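Local coordinates for protein C alpha-dehydrogenase (Sphingobium sp. SYK-6, PDB 4YAG) that binds NADH as a short-chain dehydrogenase/reductase and acts in the early steps of the bacterial pathway that cleaves the beta-aryl ether bonds of lignin, at residues A[7-12]-A[124-129]; A[92-97]-A[196-201]; A[148-153]-A[260-265]. One frame throughout, in Å; residues are numbered along the deposited sequence.

Contact 1. Residues A[7-12]-A[124-129]; sequences TAFITG and MAFTPG. With NAI (1,4-dihydronicotinamide adenine dinucleotide), chain C.
F9 and F126 make this contact with their rings alone. The far carbon of the F126 ring comes down on one face of the F9 ring: F126 CZ stands 3.4 Å above the F9 plane, over its centre, and its closest atom there is F9 CZ at 3.5 Å. The ring planes are inclined at 34° and the centroids lie 4.3 Å apart, so the pair is oblique. F9 sends its ring out from the strand with CG anti to the backbone N (chi1 -179°), and the F126 side chain, reaching in from the helix, crosses it at about a right angle. The two rings span the gap between backbones, F9 CA lying 9.4 Å from F126 CA. Strand 7-11 lies mid-sheet in the Rossmann fold of this SDR enzyme, and helix 105-133 packs beside it on one face. Around the two rings, A74, A75 and C78 of helix 68-82, L88 of the neighbouring strand 87-90 and P85 complete an apolar layer. Farther along the strand, T11 OG1 accepts from the backbone N of N91 and of A92, tying the strand end to the cofactor loop, and G12 CA approaches O4B of the adenosine ribose of NADH at 3.2 Å.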
loop_
_atom_site.group_PDB
_atom_site.type_symbol
_atom_site.label_atom_id
_atom_site.label_comp_id
_atom_site.label_asym_id
_atom_site.label_seq_id
_atom_site.Cartn_x
_atom_site.Cartn_y
_atom_site.Cartn_z
ATOM N N THR A 7 -15.348 15.142 20.305
ATOM C CA THR A 7 -15.948 15.112 18.977
ATOM C C THR A 7 -15.208 14.095 18.107
ATOM O O THR A 7 -13.964 14.058 18.087
ATOM C CB THR A 7 -15.878 16.479 18.306
ATOM O OG1 THR A 7 -16.689 17.410 19.039
ATOM C CG2 THR A 7 -16.354 16.398 16.847
ATOM N N ALA A 8 -15.985 13.276 17.414
ATOM C CA ALA A 8 -15.458 12.247 16.518
ATOM C C ALA A 8 -15.810 12.604 15.083
ATOM O O ALA A 8 -16.979 12.865 14.773
ATOM C CB ALA A 8 -16.025 10.878 16.881
ATOM N N PHE A 9 -14.803 12.626 14.214
ATOM C CA PHE A 9 -14.977 12.837 12.791
ATOM C C PHE A 9 -14.862 11.476 12.127
ATOM O O PHE A 9 -13.805 10.815 12.228
ATOM C CB PHE A 9 -13.887 13.776 12.290
ATOM C CG PHE A 9 -13.977 14.096 10.812
ATOM C CD1 PHE A 9 -13.301 13.349 9.884
ATOM C CD2 PHE A 9 -14.735 15.147 10.371
ATOM C CE1 PHE A 9 -13.379 13.650 8.536
ATOM C CE2 PHE A 9 -14.833 15.454 9.020
ATOM C CZ PHE A 9 -14.152 14.717 8.106
ATOM N N ILE A 10 -15.934 11.045 11.466
ATOM C CA ILE A 10 -16.029 9.690 10.936
ATOM C C ILE A 10 -16.276 9.705 9.441
ATOM O O ILE A 10 -17.350 10.085 8.970
ATOM C CB ILE A 10 -17.168 8.896 11.615
ATOM C CG1 ILE A 10 -17.086 9.049 13.141
ATOM C CG2 ILE A 10 -17.156 7.433 11.193
ATOM C CD1 ILE A 10 -18.217 8.378 13.863
ATOM N N THR A 11 -15.280 9.274 8.673
ATOM C CA THR A 11 -15.496 9.147 7.239
ATOM C C THR A 11 -16.246 7.855 6.943
ATOM O O THR A 11 -16.092 6.848 7.624
ATOM C CB THR A 11 -14.210 9.197 6.445
ATOM O OG1 THR A 11 -13.492 7.974 6.648
ATOM C CG2 THR A 11 -13.379 10.406 6.833
ATOM N N GLY A 12 -17.129 7.911 5.954
ATOM C CA GLY A 12 -18.081 6.838 5.716
ATOM C C GLY A 12 -19.000 6.637 6.915
ATOM O O GLY A 12 -19.511 5.541 7.142
ATOM N N MET A 124 -3.175 13.597 7.435
ATOM C CA MET A 124 -2.467 14.820 7.103
ATOM C C MET A 124 -3.299 16.063 7.400
ATOM O O MET A 124 -2.774 17.083 7.861
ATOM C CB MET A 124 -2.055 14.795 5.629
ATOM C CG MET A 124 -1.042 13.691 5.287
ATOM S SD MET A 124 0.545 13.817 6.154
ATOM C CE MET A 124 1.116 15.285 5.367
ATOM N N ALA A 125 -4.594 15.984 7.120
ATOM C CA ALA A 125 -5.473 17.138 7.316
ATOM C C ALA A 125 -5.844 17.382 8.774
ATOM O O ALA A 125 -6.000 18.533 9.167
ATOM C CB ALA A 125 -6.732 16.989 6.485
ATOM N N PHE A 126 -5.994 16.316 9.564
ATOM C CA PHE A 126 -6.526 16.438 10.927
ATOM C C PHE A 126 -5.522 16.344 12.052
ATOM O O PHE A 126 -5.715 16.957 13.102
ATOM C CB PHE A 126 -7.625 15.404 11.173
ATOM C CG PHE A 126 -8.908 15.752 10.494
ATOM C CD1 PHE A 126 -9.107 15.440 9.160
ATOM C CD2 PHE A 126 -9.899 16.432 11.163
ATOM C CE1 PHE A 126 -10.290 15.786 8.493
ATOM C CE2 PHE A 126 -11.063 16.771 10.513
ATOM C CZ PHE A 126 -11.268 16.463 9.188
ATOM N N THR A 127 -4.458 15.577 11.896
ATOM C CA THR A 127 -3.578 15.394 13.044
ATOM C C THR A 127 -2.794 16.629 13.488
ATOM O O THR A 127 -2.525 16.750 14.670
ATOM C CB THR A 127 -2.655 14.131 12.963
ATOM O OG1 THR A 127 -1.737 14.275 11.882
ATOM C CG2 THR A 127 -3.484 12.895 12.824
ATOM N N PRO A 128 -2.454 17.572 12.575
ATOM C CA PRO A 128 -1.770 18.756 13.095
ATOM C C PRO A 128 -2.587 19.451 14.188
ATOM O O PRO A 128 -2.037 19.833 15.219
ATOM C CB PRO A 128 -1.595 19.629 11.851
ATOM C CG PRO A 128 -1.448 18.658 10.761
ATOM C CD PRO A 128 -2.398 17.537 11.100
ATOM N N GLY A 129 -3.898 19.580 13.982
ATOM C CA GLY A 129 -4.750 20.227 14.952
ATOM C C GLY A 129 -4.907 19.398 16.203
ATOM O O GLY A 129 -4.964 19.937 17.295
HETATM P PA NAI C . -20.648 1.105 3.414
HETATM O O1A NAI C . -20.669 1.358 1.933
HETATM O O2A NAI C . -21.955 0.688 4.058
HETATM O O5B NAI C . -20.096 2.366 4.174
HETATM C C5B NAI C . -19.064 3.119 3.606
HETATM C C4B NAI C . -19.508 4.522 3.480
HETATM O O4B NAI C . -18.317 5.233 3.009
HETATM C C3B NAI C . -20.603 4.782 2.542
HETATM O O3B NAI C . -21.668 5.547 3.143
HETATM C C2B NAI C . -19.979 5.464 1.426
HETATM O O2B NAI C . -20.852 6.369 0.734
HETATM C C1B NAI C . -18.801 6.119 1.994
HETATM N N9A NAI C . -17.770 6.403 1.031
HETATM C C8A NAI C . -17.318 5.607 -0.001
HETATM N N7A NAI C . -16.382 6.254 -0.709
HETATM C C5A NAI C . -16.185 7.491 -0.151
HETATM C C6A NAI C . -15.375 8.595 -0.420
HETATM N N6A NAI C . -14.542 8.590 -1.547
HETATM N N1A NAI C . -15.439 9.696 0.372
HETATM C C2A NAI C . -16.289 9.728 1.426
HETATM N N3A NAI C . -17.093 8.697 1.727
HETATM C C4A NAI C . -17.067 7.583 0.961
HETATM O O3 NAI C . -19.585 -0.060 3.578
HETATM P PN NAI C . -18.756 -0.568 4.864
HETATM O O1N NAI C . -19.341 -0.068 6.179
HETATM O O2N NAI C . -18.734 -2.070 4.731
HETATM O O5D NAI C . -17.295 0.060 4.627
HETATM C C5D NAI C . -16.549 0.671 5.683
HETATM C C4D NAI C . -15.146 0.185 5.652
HETATM O O4D NAI C . -15.134 -1.216 6.112
HETATM C C3D NAI C . -14.525 0.192 4.324
HETATM O O3D NAI C . -13.199 0.752 4.428
HETATM C C2D NAI C . -14.461 -1.208 3.912
HETATM O O2D NAI C . -13.377 -1.433 3.004
HETATM C C1D NAI C . -14.262 -1.929 5.156
HETATM N N1N NAI C . -14.591 -3.302 5.250
HETATM C C2N NAI C . -15.878 -3.783 5.198
HETATM C C3N NAI C . -16.109 -5.142 5.331
HETATM C C7N NAI C . -17.494 -5.689 5.281
HETATM O O7N NAI C . -17.719 -6.918 5.253
HETATM N N7N NAI C . -18.595 -4.732 5.360
HETATM C C4N NAI C . -15.071 -6.038 5.526
HETATM C C5N NAI C . -13.789 -5.534 5.632
HETATM C C6N NAI C . -13.558 -4.188 5.507
#

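Contact 2. Residues A[92-97]-A[196-201]; sequences AGIDPS and HESGQN. With NAI (1,4-dihydronicotinamide adenine dinucleotide), chain C.
With OG anti to its carbonyl carbon (chi1 -78°), S198 turns its hydroxyl to the backbone of D95, while I94 sets CG1 between its own N and carbonyl carbon (chi1 44°) and leaves CG2 for N201 and the adenine. The segments belong to the NADH pocket of the Rossmann-type SDR fold: 92-97 is the loop that follows strand 87-90, whereas segment 196-201 ends in a short, weakly bonded helix. D95 N donates to S198 OG across 2.9 Å in a nearly straight bond (163°); the same hydroxyl is also bonded to I195 O. I94 CG2 lies 4.0 Å from N201 CB; on the cofactor side, I94 CG2 is 3.7 Å from NADH N7A, and A92 CB meets the same adenine at C4A. Any side chain at G93 would run into O3D of the nicotinamide ribose. The D95 carboxylate turns back on its own loop in an Asx turn: OD1 takes S97 OG on its syn lone pair and S97 N from above the carboxylate plane. N201 OD1 is held by R38 NH1, while N201 ND2 donates over 2.9 Å to a water that in turn donates to G93 O and NADH O1A, each at 2.8 Å.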
loop_
_atom_site.group_PDB
_atom_site.type_symbol
_atom_site.label_atom_id
_atom_site.label_comp_id
_atom_site.label_asym_id
_atom_site.label_seq_id
_atom_site.Cartn_x
_atom_site.Cartn_y
_atom_site.Cartn_z
ATOM N N ALA A 92 -14.073 5.275 5.560
ATOM C CA ALA A 92 -14.639 5.157 4.228
ATOM C C ALA A 92 -13.816 4.165 3.411
ATOM O O ALA A 92 -12.584 4.140 3.467
ATOM C CB ALA A 92 -14.675 6.495 3.519
ATOM N N GLY A 93 -14.513 3.411 2.581
ATOM C CA GLY A 93 -13.848 2.518 1.662
ATOM C C GLY A 93 -14.820 2.003 0.659
ATOM O O GLY A 93 -16.030 2.137 0.834
ATOM N N ILE A 94 -14.276 1.428 -0.407
ATOM C CA ILE A 94 -15.072 0.891 -1.486
ATOM C C ILE A 94 -14.474 -0.461 -1.924
ATOM O O ILE A 94 -13.369 -0.831 -1.526
ATOM C CB ILE A 94 -15.165 1.855 -2.690
ATOM C CG1 ILE A 94 -13.812 2.482 -3.048
ATOM C CG2 ILE A 94 -16.167 2.975 -2.413
ATOM C CD1 ILE A 94 -12.862 1.546 -3.812
ATOM N N ASP A 95 -15.249 -1.192 -2.721
ATOM C CA ASP A 95 -14.831 -2.493 -3.274
ATOM C C ASP A 95 -14.498 -2.323 -4.749
ATOM O O ASP A 95 -15.410 -2.211 -5.579
ATOM C CB ASP A 95 -15.993 -3.486 -3.139
ATOM C CG ASP A 95 -15.620 -4.890 -3.590
ATOM O OD1 ASP A 95 -14.493 -5.046 -4.078
ATOM O OD2 ASP A 95 -16.446 -5.815 -3.417
ATOM N N PRO A 96 -13.201 -2.338 -5.093
ATOM C CA PRO A 96 -12.691 -2.157 -6.454
ATOM C C PRO A 96 -12.378 -3.499 -7.145
ATOM O O PRO A 96 -11.590 -3.547 -8.083
ATOM C CB PRO A 96 -11.400 -1.390 -6.206
ATOM C CG PRO A 96 -10.890 -1.985 -4.955
ATOM C CD PRO A 96 -12.088 -2.377 -4.124
ATOM N N SER A 97 -12.988 -4.567 -6.670
ATOM C CA SER A 97 -12.663 -5.915 -7.133
ATOM C C SER A 97 -13.257 -6.229 -8.488
ATOM O O SER A 97 -14.253 -5.629 -8.923
ATOM C CB SER A 97 -13.123 -6.951 -6.109
ATOM O OG SER A 97 -12.450 -6.760 -4.864
ATOM N N HIS A 196 -21.820 -2.945 -1.149
ATOM C CA HIS A 196 -22.204 -3.428 -2.466
ATOM C C HIS A 196 -22.679 -2.299 -3.383
ATOM O O HIS A 196 -22.856 -2.508 -4.585
ATOM C CB HIS A 196 -23.282 -4.499 -2.356
ATOM C CG HIS A 196 -24.531 -4.029 -1.692
ATOM N ND1 HIS A 196 -24.648 -3.918 -0.324
ATOM C CD2 HIS A 196 -25.726 -3.655 -2.206
ATOM C CE1 HIS A 196 -25.859 -3.480 -0.023
ATOM N NE2 HIS A 196 -26.533 -3.312 -1.147
ATOM N N GLU A 197 -22.868 -1.106 -2.827
ATOM C CA GLU A 197 -23.221 0.059 -3.638
ATOM C C GLU A 197 -21.960 0.804 -4.096
ATOM O O GLU A 197 -22.046 1.940 -4.537
ATOM C CB GLU A 197 -24.129 1.033 -2.855
ATOM C CG GLU A 197 -25.406 0.431 -2.320
ATOM C CD GLU A 197 -26.264 1.418 -1.521
ATOM O OE1 GLU A 197 -25.765 2.498 -1.136
ATOM O OE2 GLU A 197 -27.435 1.094 -1.261
ATOM N N SER A 198 -20.790 0.166 -4.004
ATOM C CA SER A 198 -19.522 0.815 -4.348
ATOM C C SER A 198 -19.499 1.472 -5.724
ATOM O O SER A 198 -18.907 2.534 -5.901
ATOM C CB SER A 198 -18.365 -0.181 -4.242
ATOM O OG SER A 198 -17.985 -0.381 -2.893
ATOM N N GLY A 199 -20.149 0.863 -6.703
ATOM C CA GLY A 199 -20.212 1.454 -8.027
ATOM C C GLY A 199 -20.797 2.858 -8.016
ATOM O O GLY A 199 -20.298 3.749 -8.707
ATOM N N GLN A 200 -21.855 3.051 -7.239
ATOM C CA GLN A 200 -22.469 4.373 -7.062
ATOM C C GLN A 200 -21.538 5.358 -6.361
ATOM O O GLN A 200 -21.710 6.576 -6.465
ATOM C CB GLN A 200 -23.706 4.294 -6.165
ATOM C CG GLN A 200 -24.929 3.663 -6.708
ATOM C CD GLN A 200 -26.101 3.943 -5.776
ATOM O OE1 GLN A 200 -26.543 5.089 -5.637
ATOM N NE2 GLN A 200 -26.563 2.916 -5.089
ATOM N N ASN A 201 -20.599 4.835 -5.586
ATOM C CA ASN A 201 -19.770 5.664 -4.723
ATOM C C ASN A 201 -18.467 6.068 -5.397
ATOM O O ASN A 201 -17.769 6.942 -4.901
ATOM C CB ASN A 201 -19.448 4.949 -3.404
ATOM C CG ASN A 201 -20.699 4.581 -2.634
ATOM O OD1 ASN A 201 -21.760 5.159 -2.872
ATOM N ND2 ASN A 201 -20.582 3.630 -1.693
HETATM P PA NAI C . -20.648 1.105 3.414
HETATM O O1A NAI C . -20.669 1.358 1.933
HETATM O O2A NAI C . -21.955 0.688 4.058
HETATM O O5B NAI C . -20.096 2.366 4.174
HETATM C C5B NAI C . -19.064 3.119 3.606
HETATM C C4B NAI C . -19.508 4.522 3.480
HETATM O O4B NAI C . -18.317 5.233 3.009
HETATM C C3B NAI C . -20.603 4.782 2.542
HETATM O O3B NAI C . -21.668 5.547 3.143
HETATM C C2B NAI C . -19.979 5.464 1.426
HETATM O O2B NAI C . -20.852 6.369 0.734
HETATM C C1B NAI C . -18.801 6.119 1.994
HETATM N N9A NAI C . -17.770 6.403 1.031
HETATM C C8A NAI C . -17.318 5.607 -0.001
HETATM N N7A NAI C . -16.382 6.254 -0.709
HETATM C C5A NAI C . -16.185 7.491 -0.151
HETATM C C6A NAI C . -15.375 8.595 -0.420
HETATM N N6A NAI C . -14.542 8.590 -1.547
HETATM N N1A NAI C . -15.439 9.696 0.372
HETATM C C2A NAI C . -16.289 9.728 1.426
HETATM N N3A NAI C . -17.093 8.697 1.727
HETATM C C4A NAI C . -17.067 7.583 0.961
HETATM O O3 NAI C . -19.585 -0.060 3.578
HETATM P PN NAI C . -18.756 -0.568 4.864
HETATM O O1N NAI C . -19.341 -0.068 6.179
HETATM O O2N NAI C . -18.734 -2.070 4.731
HETATM O O5D NAI C . -17.295 0.060 4.627
HETATM C C5D NAI C . -16.549 0.671 5.683
HETATM C C4D NAI C . -15.146 0.185 5.652
HETATM O O4D NAI C . -15.134 -1.216 6.112
HETATM C C3D NAI C . -14.525 0.192 4.324
HETATM O O3D NAI C . -13.199 0.752 4.428
HETATM C C2D NAI C . -14.461 -1.208 3.912
HETATM O O2D NAI C . -13.377 -1.433 3.004
HETATM C C1D NAI C . -14.262 -1.929 5.156
HETATM N N1N NAI C . -14.591 -3.302 5.250
HETATM C C2N NAI C . -15.878 -3.783 5.198
HETATM C C3N NAI C . -16.109 -5.142 5.331
HETATM C C7N NAI C . -17.494 -5.689 5.281
HETATM O O7N NAI C . -17.719 -6.918 5.253
HETATM N N7N NAI C . -18.595 -4.732 5.360
HETATM C C4N NAI C . -15.071 -6.038 5.526
HETATM C C5N NAI C . -13.789 -5.534 5.632
HETATM C C6N NAI C . -13.558 -4.188 5.507
HETATM O O HOH W 1 -18.738 2.265 0.044
#

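Contact 3. Residues A[148-153]-A[260-265]; sequences LTPMPS and EARFQA
Within 260-265, R262 is the first residue to meet 148-153, and it does so along its length. Near its root, R262 CB lies 3.7 Å from P150 CG, and the proline ring crosses the aliphatic chain obliquely. With CG anti to the backbone N (chi1 -177°) and the chain extended from CG to NE, the arginine runs past P150 to the main chain of L148. There R262 NH1 donates to L148 O over 2.9 Å, in the carbonyl plane and on a lone pair, though the bond is bent (136°) and the oxygen sits 31° out of the guanidinium plane. The loop follows strand 137-142 of the Rossmann fold, whereas helix 256-268 lies near the C-terminus, so the contact ties the chain's last helix to a loop at the dimer interface. R262 NE also forms a salt bridge with E170 of the second subunit. An alanine here would be likely to leave L148 O without this donor and E170 of that subunit without its charged mate. Next in sequence, F263 presents the edge of its ring to L148, with F263 CZ 4.1 Å from L148 CG; the same ring stacks on F263 of the second subunit.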
loop_
_atom_site.group_PDB
_atom_site.type_symbol
_atom_site.label_atom_id
_atom_site.label_comp_id
_atom_site.label_asym_id
_atom_site.label_seq_id
_atom_site.Cartn_x
_atom_site.Cartn_y
_atom_site.Cartn_z
ATOM N N LEU A 148 -4.554 -9.037 5.286
ATOM C CA LEU A 148 -3.688 -9.912 6.076
ATOM C C LEU A 148 -3.678 -11.356 5.573
ATOM O O LEU A 148 -2.615 -11.952 5.405
ATOM C CB LEU A 148 -4.163 -9.889 7.526
ATOM C CG LEU A 148 -3.153 -10.092 8.625
ATOM C CD1 LEU A 148 -2.089 -8.985 8.547
ATOM C CD2 LEU A 148 -3.892 -10.072 9.968
ATOM N N THR A 149 -4.850 -11.940 5.355
ATOM C CA THR A 149 -4.959 -13.302 4.867
ATOM C C THR A 149 -4.768 -13.331 3.354
ATOM O O THR A 149 -5.109 -12.374 2.669
ATOM C CB THR A 149 -6.314 -13.918 5.266
ATOM O OG1 THR A 149 -6.244 -15.350 5.228
ATOM C CG2 THR A 149 -7.435 -13.422 4.385
ATOM N N PRO A 150 -4.215 -14.426 2.813
ATOM C CA PRO A 150 -3.971 -14.393 1.366
ATOM C C PRO A 150 -5.251 -14.257 0.550
ATOM O O PRO A 150 -6.232 -14.920 0.845
ATOM C CB PRO A 150 -3.329 -15.751 1.098
ATOM C CG PRO A 150 -2.607 -16.051 2.389
ATOM C CD PRO A 150 -3.552 -15.576 3.460
ATOM N N MET A 151 -5.197 -13.413 -0.479
ATOM C CA MET A 151 -6.355 -13.133 -1.312
ATOM C C MET A 151 -6.051 -13.463 -2.764
ATOM O O MET A 151 -4.891 -13.426 -3.183
ATOM C CB MET A 151 -6.727 -11.658 -1.198
ATOM C CG MET A 151 -7.137 -11.252 0.220
ATOM S SD MET A 151 -8.677 -12.018 0.800
ATOM C CE MET A 151 -9.875 -11.202 -0.237
ATOM N N PRO A 152 -7.102 -13.741 -3.535
ATOM C CA PRO A 152 -6.971 -14.030 -4.966
ATOM C C PRO A 152 -6.922 -12.756 -5.806
ATOM O O PRO A 152 -7.200 -11.649 -5.309
ATOM C CB PRO A 152 -8.225 -14.835 -5.265
ATOM C CG PRO A 152 -9.225 -14.377 -4.286
ATOM C CD PRO A 152 -8.475 -13.927 -3.053
ATOM N N SER A 153 -6.558 -12.908 -7.077
ATOM C CA SER A 153 -6.280 -11.776 -7.937
ATOM C C SER A 153 -7.503 -10.878 -8.177
ATOM O O SER A 153 -7.335 -9.702 -8.460
ATOM C CB SER A 153 -5.724 -12.272 -9.282
ATOM O OG SER A 153 -6.696 -13.051 -9.946
ATOM N N GLU A 260 -2.082 -17.898 9.668
ATOM C CA GLU A 260 -0.948 -18.656 10.222
ATOM C C GLU A 260 -0.122 -19.277 9.117
ATOM O O GLU A 260 1.113 -19.288 9.173
ATOM C CB GLU A 260 -1.430 -19.759 11.171
ATOM C CG GLU A 260 -1.949 -19.202 12.471
ATOM C CD GLU A 260 -2.404 -20.263 13.446
ATOM O OE1 GLU A 260 -3.063 -21.234 13.016
ATOM O OE2 GLU A 260 -2.100 -20.117 14.651
ATOM N N ALA A 261 -0.796 -19.835 8.113
ATOM C CA ALA A 261 -0.090 -20.509 7.030
ATOM C C ALA A 261 0.718 -19.501 6.211
ATOM O O ALA A 261 1.826 -19.792 5.787
ATOM C CB ALA A 261 -1.069 -21.288 6.128
ATOM N N ARG A 262 0.152 -18.321 5.971
ATOM C CA ARG A 262 0.878 -17.232 5.305
ATOM C C ARG A 262 2.109 -16.824 6.122
ATOM O O ARG A 262 3.224 -16.710 5.597
ATOM C CB ARG A 262 -0.034 -16.014 5.115
ATOM C CG ARG A 262 0.632 -14.873 4.379
ATOM C CD ARG A 262 -0.134 -13.573 4.443
ATOM N NE ARG A 262 0.687 -12.549 3.828
ATOM C CZ ARG A 262 0.789 -11.292 4.222
ATOM N NH1 ARG A 262 0.043 -10.818 5.209
ATOM N NH2 ARG A 262 1.639 -10.496 3.590
ATOM N N PHE A 263 1.889 -16.584 7.405
ATOM C CA PHE A 263 2.966 -16.167 8.300
ATOM C C PHE A 263 4.080 -17.217 8.337
ATOM O O PHE A 263 5.263 -16.895 8.287
ATOM C CB PHE A 263 2.420 -15.942 9.708
ATOM C CG PHE A 263 1.407 -14.833 9.809
ATOM C CD1 PHE A 263 1.334 -13.827 8.848
ATOM C CD2 PHE A 263 0.549 -14.763 10.898
ATOM C CE1 PHE A 263 0.393 -12.818 8.957
ATOM C CE2 PHE A 263 -0.371 -13.751 11.015
ATOM C CZ PHE A 263 -0.452 -12.783 10.054
ATOM N N GLN A 264 3.716 -18.489 8.430
ATOM C CA GLN A 264 4.735 -19.531 8.380
ATOM C C GLN A 264 5.518 -19.548 7.084
ATOM O O GLN A 264 6.725 -19.760 7.099
ATOM C CB GLN A 264 4.106 -20.889 8.644
ATOM C CG GLN A 264 3.726 -21.028 10.090
ATOM C CD GLN A 264 4.953 -20.946 10.991
ATOM O OE1 GLN A 264 5.975 -21.558 10.706
ATOM N NE2 GLN A 264 4.865 -20.149 12.058
ATOM N N ALA A 265 4.851 -19.341 5.953
ATOM C CA ALA A 265 5.541 -19.307 4.678
ATOM C C ALA A 265 6.514 -18.122 4.614
ATOM O O ALA A 265 7.639 -18.254 4.122
ATOM C CB ALA A 265 4.560 -19.284 3.513
#

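In the fold
The three contacts show how chemistry changes with place in one Rossmann-type fold. Contact 1 is purely apolar packing of the central sheet against a helix, whereas contact 2, also buried, joins one backbone-to-hydroxyl hydrogen bond to light packing, a bridging water and the cofactor. Contact 3 is farthest from the centre, mostly buried but with P150 exposed, and its arginine is shared with the second subunit, which contact 1 also touches through M124. Contacts 1 and 2 adjoin at the end of strand 7-11, and both touch NADH; their segments alternate along the chain, 92-97 falling in sequence between those of contact 1. Contact 3 stays about 7 Å from contact 2 and about 19 Å from contact 1, measured between nearest atoms.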